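Long-range contacts in porphyranase B (PDB 3JUU), which hydrolyses the sulfated red-algal polysaccharide porphyran at linkages between beta-D-galactose and alpha-L-galactose-6-sulfate, as a family 16 glycoside hydrolase: residues A[57-62]-A[242-247]; A[125-130]-A[144-149]; A[75-80]-A[258-263]. All blocks are in the same frame, centred on the assembly; numbering follows the deposited sequence.

Interaction 1. Residues A[57-62]-A[242-247]. With GOL (glycerol), chain H.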
loop_
_atom_site.group_PDB
_atom_site.type_symbol
_atom_site.label_atom_id
_atom_site.label_comp_id
_atom_site.label_asym_id
_atom_site.label_seq_id
_atom_site.Cartn_x
_atom_site.Cartn_y
_atom_site.Cartn_z
ATOM N N ARG A 57 7.510 -3.370 -11.604
ATOM C CA ARG A 57 6.867 -3.583 -12.892
ATOM C C ARG A 57 7.591 -2.693 -13.897
ATOM O O ARG A 57 7.674 -1.467 -13.694
ATOM C CB ARG A 57 5.385 -3.207 -12.835
ATOM C CG ARG A 57 4.604 -3.362 -14.155
ATOM C CD ARG A 57 3.098 -3.064 -13.951
ATOM N NE ARG A 57 2.480 -3.820 -12.818
ATOM C CZ ARG A 57 2.195 -3.342 -11.616
ATOM N NH1 ARG A 57 2.462 -2.068 -11.241
ATOM N NH2 ARG A 57 1.616 -4.141 -10.717
ATOM N N ALA A 58 8.042 -3.266 -15.019
ATOM C CA ALA A 58 8.775 -2.360 -15.932
ATOM C C ALA A 58 7.820 -1.240 -16.420
ATOM O O ALA A 58 6.657 -1.468 -16.706
ATOM C CB ALA A 58 9.377 -3.143 -17.126
ATOM N N PRO A 59 8.308 -0.012 -16.567
ATOM C CA PRO A 59 9.723 0.390 -16.567
ATOM C C PRO A 59 10.202 0.999 -15.224
ATOM O O PRO A 59 11.247 1.664 -15.223
ATOM C CB PRO A 59 9.749 1.453 -17.679
ATOM C CG PRO A 59 8.396 2.224 -17.454
ATOM C CD PRO A 59 7.396 1.099 -16.987
ATOM N N GLY A 60 9.474 0.780 -14.115
ATOM C CA GLY A 60 9.872 1.365 -12.796
ATOM C C GLY A 60 10.575 0.308 -11.889
ATOM O O GLY A 60 9.933 -0.713 -11.473
ATOM N N LEU A 61 11.858 0.541 -11.588
ATOM C CA LEU A 61 12.646 -0.432 -10.863
ATOM C C LEU A 61 12.690 0.054 -9.420
ATOM O O LEU A 61 13.033 1.235 -9.140
ATOM C CB LEU A 61 14.074 -0.524 -11.508
ATOM C CG LEU A 61 15.056 -1.548 -10.878
ATOM C CD1 LEU A 61 14.565 -2.937 -11.290
ATOM C CD2 LEU A 61 16.517 -1.292 -11.461
ATOM N N PHE A 62 12.412 -0.861 -8.452
ATOM C CA PHE A 62 12.469 -0.454 -7.047
ATOM C C PHE A 62 13.924 -0.326 -6.565
ATOM O O PHE A 62 14.685 -1.310 -6.675
ATOM C CB PHE A 62 11.821 -1.563 -6.174
ATOM C CG PHE A 62 10.356 -1.816 -6.535
ATOM C CD1 PHE A 62 9.560 -0.718 -6.884
ATOM C CD2 PHE A 62 9.785 -3.084 -6.427
ATOM C CE1 PHE A 62 8.136 -0.895 -7.195
ATOM C CE2 PHE A 62 8.404 -3.294 -6.708
ATOM C CZ PHE A 62 7.591 -2.169 -7.086
ATOM N N VAL A 242 6.011 2.332 -4.517
ATOM C CA VAL A 242 5.873 3.430 -5.485
ATOM C C VAL A 242 6.354 2.796 -6.791
ATOM O O VAL A 242 7.525 2.383 -6.892
ATOM C CB VAL A 242 6.806 4.635 -5.073
ATOM C CG1 VAL A 242 6.909 5.657 -6.284
ATOM C CG2 VAL A 242 6.240 5.342 -3.808
ATOM N N GLU A 243 5.460 2.656 -7.771
ATOM C CA GLU A 243 5.739 1.770 -8.933
ATOM C C GLU A 243 5.260 2.463 -10.214
ATOM O O GLU A 243 4.583 3.509 -10.133
ATOM C CB GLU A 243 4.926 0.485 -8.775
ATOM C CG GLU A 243 3.457 0.659 -9.117
ATOM C CD GLU A 243 2.578 -0.138 -8.166
ATOM O OE1 GLU A 243 2.169 -1.256 -8.570
ATOM O OE2 GLU A 243 2.293 0.355 -7.051
ATOM N N THR A 244 5.494 1.850 -11.374
ATOM C CA THR A 244 4.745 2.296 -12.588
ATOM C C THR A 244 3.587 1.279 -12.794
ATOM O O THR A 244 3.763 0.060 -12.640
ATOM C CB THR A 244 5.699 2.289 -13.824
ATOM O OG1 THR A 244 6.409 1.031 -13.804
ATOM C CG2 THR A 244 6.761 3.467 -13.705
ATOM N N TYR A 245 2.428 1.804 -13.128
ATOM C CA TYR A 245 1.308 0.989 -13.591
ATOM C C TYR A 245 1.250 1.022 -15.128
ATOM O O TYR A 245 1.453 2.052 -15.722
ATOM C CB TYR A 245 0.024 1.690 -13.135
ATOM C CG TYR A 245 -0.242 1.621 -11.669
ATOM C CD1 TYR A 245 -0.360 0.417 -11.010
ATOM C CD2 TYR A 245 -0.502 2.821 -10.951
ATOM C CE1 TYR A 245 -0.748 0.358 -9.621
ATOM C CE2 TYR A 245 -0.894 2.757 -9.628
ATOM C CZ TYR A 245 -0.972 1.543 -8.967
ATOM O OH TYR A 245 -1.369 1.565 -7.635
ATOM N N ASP A 246 0.956 -0.116 -15.763
ATOM C CA ASP A 246 0.862 -0.140 -17.235
ATOM C C ASP A 246 -0.170 0.807 -17.767
ATOM O O ASP A 246 -0.049 1.310 -18.909
ATOM C CB ASP A 246 0.472 -1.568 -17.662
ATOM C CG ASP A 246 1.663 -2.550 -17.572
ATOM O OD1 ASP A 246 2.824 -2.168 -17.231
ATOM O OD2 ASP A 246 1.414 -3.718 -17.796
ATOM N N TRP A 247 -1.215 1.090 -16.963
ATOM C CA TRP A 247 -2.313 1.884 -17.483
ATOM C C TRP A 247 -2.093 3.370 -17.277
ATOM O O TRP A 247 -2.944 4.173 -17.685
ATOM C CB TRP A 247 -3.658 1.436 -16.824
ATOM C CG TRP A 247 -3.521 1.233 -15.358
ATOM C CD1 TRP A 247 -3.253 0.075 -14.712
ATOM C CD2 TRP A 247 -3.695 2.234 -14.332
ATOM N NE1 TRP A 247 -3.234 0.279 -13.367
ATOM C CE2 TRP A 247 -3.525 1.582 -13.097
ATOM C CE3 TRP A 247 -3.950 3.587 -14.361
ATOM C CZ2 TRP A 247 -3.599 2.246 -11.871
ATOM C CZ3 TRP A 247 -4.028 4.281 -13.112
ATOM C CH2 TRP A 247 -3.857 3.593 -11.907
HETATM C C1 GOL H . 0.180 -1.704 -5.535
HETATM O O1 GOL H . 1.626 -1.671 -5.404
HETATM C C2 GOL H . -0.282 -3.146 -5.887
HETATM O O2 GOL H . -1.666 -3.267 -6.217
HETATM C C3 GOL H . 0.525 -3.913 -6.888
HETATM O O3 GOL H . 0.367 -3.210 -8.129
HETATM O O HOH W 1 7.182 -0.453 -11.231
HETATM O O HOH W 2 4.308 -0.099 -16.172
HETATM O O HOH W 3 5.066 -3.653 -17.482
#
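Arg57 and Glu243, both substrate-binding residues, meet in a salt bridge in which NH1 of Arg57 lies 2.8 Å from OE1 of Glu243. The two flat groups are nearly coplanar, 11° apart, and the carboxylate offers the lone pair of OE1 that faces away from OE2. The same NH1 gives a hydrogen bond of 2.9 Å to the backbone O of Thr244, again in the guanidinium plane, so two acceptors at its edge fix the rotation of the group. With CG anti to the backbone N (chi1 179°), the arginine reaches out extended over the 242-247 loop and then bends at chi3 (-51°) to bring NH1 down onto both oxygens.

A glycerol, probably from the crystallisation liquor, continues this polar network: its O3 accepts from NH2 of Arg57 and donates to OE1 of Glu243, while its O1 donates to OE2. It is also hydrogen-bonded to the nucleophile Glu143, which places the contact in the substrate-binding cleft carried by the jelly-roll beta-sandwich of this family. Within 242-247, the hydroxyl of Tyr245 is hydrogen-bonded to the proton donor Glu148.

Away from the carboxylate, water carries much of the bonding. One water links Arg57 O with Thr244 N, and two others bridge Ala58 O to OD1 of Asp246. OG1 of Thr244 faces the turn closed by the Gly60 N to Arg57 O bond and receives a weak hydrogen bond from Gly60 N at 3.1 Å.

Van der Waals packing completes the contact. CD of Pro59, a residue entered through a cis peptide, rests against Thr244 OG1 at 3.3 Å. Phe62 turns its ring edge to the 242-247 segment, CE1 standing 3.3 Å from Val242 O and 3.8 Å from Glu243 CB.

Interaction 2. Residues A[125-130]-A[144-149]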
loop_
_atom_site.group_PDB
_atom_site.type_symbol
_atom_site.label_atom_id
_atom_site.label_comp_id
_atom_site.label_asym_id
_atom_site.label_seq_id
_atom_site.Cartn_x
_atom_site.Cartn_y
_atom_site.Cartn_z
ATOM N N PHE A 125 -0.483 1.663 -0.203
ATOM C CA PHE A 125 -0.368 1.085 1.139
ATOM C C PHE A 125 -1.308 -0.139 1.112
ATOM O O PHE A 125 -2.511 0.044 0.763
ATOM C CB PHE A 125 -0.933 2.100 2.137
ATOM C CG PHE A 125 -0.904 1.624 3.577
ATOM C CD1 PHE A 125 0.271 1.057 4.141
ATOM C CD2 PHE A 125 -2.062 1.716 4.396
ATOM C CE1 PHE A 125 0.275 0.631 5.494
ATOM C CE2 PHE A 125 -2.056 1.305 5.757
ATOM C CZ PHE A 125 -0.927 0.729 6.304
ATOM N N TRP A 126 -0.772 -1.335 1.383
ATOM C CA TRP A 126 -1.526 -2.586 1.112
ATOM C C TRP A 126 -0.965 -3.770 1.876
ATOM O O TRP A 126 0.121 -3.639 2.519
ATOM C CB TRP A 126 -1.704 -2.865 -0.398
ATOM C CG TRP A 126 -0.414 -2.820 -1.269
ATOM C CD1 TRP A 126 0.301 -1.683 -1.568
ATOM C CD2 TRP A 126 0.273 -3.917 -1.883
ATOM N NE1 TRP A 126 1.372 -2.030 -2.397
ATOM C CE2 TRP A 126 1.369 -3.377 -2.606
ATOM C CE3 TRP A 126 0.012 -5.311 -1.972
ATOM C CZ2 TRP A 126 2.313 -4.173 -3.317
ATOM C CZ3 TRP A 126 0.902 -6.127 -2.721
ATOM C CH2 TRP A 126 2.056 -5.540 -3.417
ATOM N N LEU A 127 -1.684 -4.899 1.790
ATOM C CA LEU A 127 -1.302 -6.140 2.489
ATOM C C LEU A 127 -1.355 -7.212 1.452
ATOM O O LEU A 127 -2.260 -7.195 0.591
ATOM C CB LEU A 127 -2.408 -6.485 3.571
ATOM C CG LEU A 127 -2.275 -5.579 4.824
ATOM C CD1 LEU A 127 -3.605 -5.388 5.625
ATOM C CD2 LEU A 127 -1.207 -6.204 5.732
ATOM N N ILE A 128 -0.457 -8.191 1.519
ATOM C CA ILE A 128 -0.593 -9.356 0.638
ATOM C C ILE A 128 -0.068 -10.555 1.427
ATOM O O ILE A 128 0.796 -10.409 2.271
ATOM C CB ILE A 128 0.121 -9.084 -0.772
ATOM C CG1 ILE A 128 -0.191 -10.179 -1.792
ATOM C CG2 ILE A 128 1.680 -8.945 -0.558
ATOM C CD1 ILE A 128 0.228 -9.902 -3.178
ATOM N N ASN A 129 -0.546 -11.756 1.109
ATOM C CA ASN A 129 0.040 -12.943 1.682
ATOM C C ASN A 129 1.262 -13.327 0.825
ATOM O O ASN A 129 1.575 -12.660 -0.192
ATOM C CB ASN A 129 -1.014 -14.071 1.770
ATOM C CG ASN A 129 -1.307 -14.724 0.423
ATOM O OD1 ASN A 129 -1.297 -14.068 -0.655
ATOM N ND2 ASN A 129 -1.528 -16.073 0.453
ATOM N N GLU A 130 1.914 -14.400 1.205
ATOM C CA GLU A 130 3.135 -14.829 0.473
ATOM C C GLU A 130 2.958 -16.329 0.170
ATOM O O GLU A 130 3.450 -17.188 0.888
ATOM C CB GLU A 130 4.371 -14.498 1.343
ATOM C CG GLU A 130 4.663 -12.986 1.257
ATOM C CD GLU A 130 5.872 -12.559 2.060
ATOM O OE1 GLU A 130 6.429 -13.408 2.770
ATOM O OE2 GLU A 130 6.248 -11.357 2.012
ATOM N N LEU A 144 -4.982 -7.210 -0.138
ATOM C CA LEU A 144 -5.903 -6.212 0.449
ATOM C C LEU A 144 -5.241 -4.810 0.237
ATOM O O LEU A 144 -4.307 -4.424 0.908
ATOM C CB LEU A 144 -6.100 -6.556 1.968
ATOM C CG LEU A 144 -7.335 -5.933 2.685
ATOM C CD1 LEU A 144 -7.328 -6.311 4.157
ATOM C CD2 LEU A 144 -7.394 -4.390 2.502
ATOM N N ASP A 145 -5.745 -4.074 -0.749
ATOM C CA ASP A 145 -5.241 -2.710 -1.067
ATOM C C ASP A 145 -5.986 -1.640 -0.283
ATOM O O ASP A 145 -7.213 -1.480 -0.417
ATOM C CB ASP A 145 -5.403 -2.486 -2.582
ATOM C CG ASP A 145 -4.682 -3.570 -3.370
ATOM O OD1 ASP A 145 -3.437 -3.701 -3.194
ATOM O OD2 ASP A 145 -5.354 -4.331 -4.089
ATOM N N ILE A 146 -5.242 -0.893 0.526
ATOM C CA ILE A 146 -5.878 0.030 1.412
ATOM C C ILE A 146 -5.978 1.354 0.681
ATOM O O ILE A 146 -7.059 1.997 0.614
ATOM C CB ILE A 146 -5.113 0.130 2.761
ATOM C CG1 ILE A 146 -5.006 -1.226 3.357
ATOM C CG2 ILE A 146 -5.768 1.219 3.711
ATOM C CD1 ILE A 146 -3.951 -1.348 4.344
ATOM N N GLN A 147 -4.845 1.801 0.074
ATOM C CA GLN A 147 -4.927 2.949 -0.798
ATOM C C GLN A 147 -3.972 2.741 -1.983
ATOM O O GLN A 147 -2.811 2.321 -1.804
ATOM C CB GLN A 147 -4.568 4.262 -0.041
ATOM C CG GLN A 147 -4.257 5.499 -0.868
ATOM C CD GLN A 147 -5.441 6.014 -1.705
ATOM O OE1 GLN A 147 -6.272 5.213 -2.148
ATOM N NE2 GLN A 147 -5.531 7.350 -1.925
ATOM N N GLU A 148 -4.451 3.025 -3.182
ATOM C CA GLU A 148 -3.557 3.126 -4.352
ATOM C C GLU A 148 -3.900 4.447 -5.010
ATOM O O GLU A 148 -5.066 4.805 -5.147
ATOM C CB GLU A 148 -3.769 1.992 -5.364
ATOM C CG GLU A 148 -3.349 0.637 -4.817
ATOM C CD GLU A 148 -3.601 -0.460 -5.791
ATOM O OE1 GLU A 148 -2.756 -0.561 -6.734
ATOM O OE2 GLU A 148 -4.625 -1.188 -5.599
ATOM N N SER A 149 -2.867 5.207 -5.343
ATOM C CA SER A 149 -3.073 6.551 -5.905
ATOM C C SER A 149 -2.018 6.753 -6.977
ATOM O O SER A 149 -1.010 6.030 -6.986
ATOM C CB SER A 149 -2.897 7.624 -4.755
ATOM O OG SER A 149 -3.235 8.906 -5.341
#
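Phe125 and Ile146 meet on one face of the strand pair, the ring being approached obliquely by the tip of the isoleucine. Ile146 CD1 lies 3.6 Å from Phe125 CE2, and its CG2 branch flanks CD2 of the same ring. CG1 of Ile146 is anti to the carbonyl carbon (chi1 -56°) and beside the backbone N, an orientation that carries CD1 over to the ring and within 4.3 Å of Leu127 CD1. On this same face Leu127 and Leu144 lie side by side and point the same way, CB to CB at 4.0 Å. Val206 and Tyr204 of strand 202-210 pack against Ile146, and Val206 also against Leu144, so this face belongs to the interior of the sandwich.

The backbones run antiparallel and contain a classic beta bulge: Ile146 and Gln147 both donate to Phe125 O, at 2.9 Å from Ile146 N and 3.0 Å from Gln147 N. Leu127 and Leu144 form a regular hydrogen-bonded pair beyond it. The bulge is that of the family 16 members with an E-x-D-x-x-E catalytic motif, here Glu143, Asp145 and Glu148, and it falls between the nucleophile Glu143 and the proton donor Glu148.

On the other face, Trp126 and Asp145 stand side by side, their ring and carboxylate planes 51° apart. OD1 of Asp145 comes obliquely to the indole and lies 3.4 Å from Trp126 CB. The same OD1 is close to the carboxylate of the nucleophile Glu143. The indole itself packs against the substrate-binding Trp54.

Interaction 3. Residues A[75-80]-A[258-263]. With SO4 (sulfate ion), chain F.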
loop_
_atom_site.group_PDB
_atom_site.type_symbol
_atom_site.label_atom_id
_atom_site.label_comp_id
_atom_site.label_asym_id
_atom_site.label_seq_id
_atom_site.Cartn_x
_atom_site.Cartn_y
_atom_site.Cartn_z
ATOM N N GLN A 75 10.256 8.293 3.327
ATOM C CA GLN A 75 10.184 9.021 2.066
ATOM C C GLN A 75 10.526 7.992 1.010
ATOM O O GLN A 75 11.565 7.298 1.118
ATOM C CB GLN A 75 11.197 10.181 2.025
ATOM C CG GLN A 75 10.886 11.188 3.180
ATOM C CD GLN A 75 11.821 12.329 3.159
ATOM O OE1 GLN A 75 13.049 12.149 2.982
ATOM N NE2 GLN A 75 11.279 13.516 3.214
ATOM N N ILE A 76 9.612 7.813 0.024
ATOM C CA ILE A 76 9.913 6.955 -1.142
ATOM C C ILE A 76 9.889 7.895 -2.342
ATOM O O ILE A 76 8.854 8.476 -2.691
ATOM C CB ILE A 76 8.878 5.790 -1.320
ATOM C CG1 ILE A 76 8.719 5.012 0.012
ATOM C CG2 ILE A 76 9.358 4.869 -2.507
ATOM C CD1 ILE A 76 7.764 3.744 -0.188
ATOM N N THR A 77 11.059 8.063 -2.964
ATOM C CA THR A 77 11.202 9.135 -3.941
ATOM C C THR A 77 11.314 8.530 -5.352
ATOM O O THR A 77 12.118 7.620 -5.570
ATOM C CB THR A 77 12.500 9.931 -3.602
ATOM O OG1 THR A 77 12.338 10.608 -2.335
ATOM C CG2 THR A 77 12.738 11.014 -4.692
ATOM N N THR A 78 10.581 9.070 -6.306
ATOM C CA THR A 78 10.703 8.637 -7.693
ATOM C C THR A 78 11.860 9.331 -8.401
ATOM O O THR A 78 12.090 10.547 -8.186
ATOM C CB THR A 78 9.477 8.966 -8.496
ATOM O OG1 THR A 78 9.238 10.372 -8.494
ATOM C CG2 THR A 78 8.172 8.214 -8.003
ATOM N N THR A 79 12.523 8.585 -9.278
ATOM C CA THR A 79 13.704 9.133 -10.019
ATOM C C THR A 79 13.714 8.687 -11.461
ATOM O O THR A 79 12.963 7.749 -11.876
ATOM C CB THR A 79 15.050 8.723 -9.364
ATOM O OG1 THR A 79 15.179 7.300 -9.346
ATOM C CG2 THR A 79 15.187 9.228 -7.921
ATOM N N MET A 80 14.490 9.414 -12.263
ATOM C CA MET A 80 14.835 8.920 -13.590
ATOM C C MET A 80 16.132 8.097 -13.358
ATOM O O MET A 80 17.041 8.540 -12.663
ATOM C CB MET A 80 15.075 10.083 -14.563
ATOM C CG MET A 80 15.351 9.550 -15.985
ATOM S SD MET A 80 13.855 8.917 -16.779
ATOM C CE MET A 80 12.919 10.431 -17.088
ATOM N N GLY A 258 9.647 17.238 -11.500
ATOM C CA GLY A 258 9.169 17.854 -10.238
ATOM C C GLY A 258 10.269 18.036 -9.205
ATOM O O GLY A 258 11.340 17.378 -9.234
ATOM N N SER A 259 9.991 18.884 -8.214
ATOM C CA SER A 259 10.866 18.974 -7.033
ATOM C C SER A 259 11.017 17.637 -6.295
ATOM O O SER A 259 10.216 16.698 -6.504
ATOM C CB SER A 259 10.268 19.984 -6.066
ATOM O OG SER A 259 9.038 19.468 -5.555
ATOM N N LYS A 260 12.018 17.525 -5.419
ATOM C CA LYS A 260 12.178 16.258 -4.647
ATOM C C LYS A 260 10.880 16.013 -3.882
ATOM O O LYS A 260 10.359 14.864 -3.842
ATOM C CB LYS A 260 13.360 16.251 -3.718
ATOM C CG LYS A 260 13.772 14.814 -3.296
ATOM C CD LYS A 260 14.798 14.801 -2.217
ATOM C CE LYS A 260 15.079 13.370 -1.817
ATOM N NZ LYS A 260 16.303 13.362 -0.980
ATOM N N GLU A 261 10.315 17.072 -3.292
ATOM C CA GLU A 261 9.047 16.882 -2.532
ATOM C C GLU A 261 7.914 16.333 -3.429
ATOM O O GLU A 261 7.222 15.420 -3.063
ATOM C CB GLU A 261 8.613 18.214 -1.926
ATOM C CG GLU A 261 7.385 18.100 -0.945
ATOM C CD GLU A 261 7.632 17.211 0.349
ATOM O OE1 GLU A 261 8.759 16.658 0.657
ATOM O OE2 GLU A 261 6.617 17.076 1.082
ATOM N N ASP A 262 7.747 16.913 -4.587
ATOM C CA ASP A 262 6.732 16.447 -5.569
ATOM C C ASP A 262 7.039 15.020 -6.016
ATOM O O ASP A 262 6.075 14.254 -6.260
ATOM C CB ASP A 262 6.714 17.282 -6.808
ATOM C CG ASP A 262 6.042 18.648 -6.608
ATOM O OD1 ASP A 262 5.499 18.877 -5.517
ATOM O OD2 ASP A 262 6.038 19.403 -7.605
ATOM N N ARG A 263 8.332 14.606 -6.064
ATOM C CA ARG A 263 8.646 13.192 -6.455
ATOM C C ARG A 263 8.578 12.205 -5.308
ATOM O O ARG A 263 8.784 11.019 -5.525
ATOM C CB ARG A 263 10.062 13.125 -7.103
ATOM C CG ARG A 263 9.963 13.758 -8.496
ATOM C CD ARG A 263 11.368 13.762 -9.237
ATOM N NE ARG A 263 12.383 14.584 -8.499
ATOM C CZ ARG A 263 13.418 14.152 -7.744
ATOM N NH1 ARG A 263 13.685 12.873 -7.416
ATOM N NH2 ARG A 263 14.234 15.098 -7.234
HETATM S S SO4 F . 17.037 12.954 -5.736
HETATM O O1 SO4 F . 16.876 14.409 -5.945
HETATM O O2 SO4 F . 17.450 12.835 -4.324
HETATM O O3 SO4 F . 15.833 12.137 -5.971
HETATM O O4 SO4 F . 18.126 12.437 -6.589
HETATM O O HOH W 4 8.687 14.281 2.863
#
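Thr78 and Arg263 approach with their CA atoms 5.1 Å apart, where the short loop between strands 75-77 and 79-80 meets a weakly bonded helical turn around 260-263. Thr78 N donates to Arg263 O at 2.8 Å in a nearly straight bond (175°), and Thr78 OG1 gives the same oxygen a second hydrogen bond of 3.1 Å, in the carbonyl plane and on a lone pair. The reverse bond comes from the side chain: the bend of Arg263 at chi3 (-62°) turns NH1 back to Thr78 O at 2.9 Å. Residue 78 is thus gripped through its N, O and OG1.

The helical turn opens with Ser259 as N-cap, its OG accepting from Asp262 N, and leads directly into strand 264-276, which pairs with strand 73-87 in the beta-sandwich. Arg263 NE closes back onto Gly258 O, in the guanidinium plane, steadying the group. The edge formed by NH1 and NH2 of Arg263 holds a sulfate, probably from the crystallisation liquor, through NH1 to O3 (2.7 Å) and NH2 to O1 (3.0 Å). Methyl CG2 atoms of Thr77 and Thr79 approach sulfate O3, and the extended Lys260 runs alongside the anion.

Overall arrangement
The centre of interaction 2 lies about 4 Å from that of the chain, and the contact is wholly buried; the centre of interaction 1, about 14 Å from it, marks a mostly buried contact lining the cleft, and that of interaction 3, about 18 Å away, a partly open one. Paired strands and apolar side chains dominate the middle. In interactions 1 and 3 an arginine bonds a backbone carbonyl, but its other partner is Glu243 in one and a sulfate in the other. Segment 242-247 continues strand 237-242, which pairs with strand 122-128 of interaction 2, while Val242 packs on Thr78 and Ile76 of strand 73-87 in interaction 3. Interactions 2 and 3 do not touch.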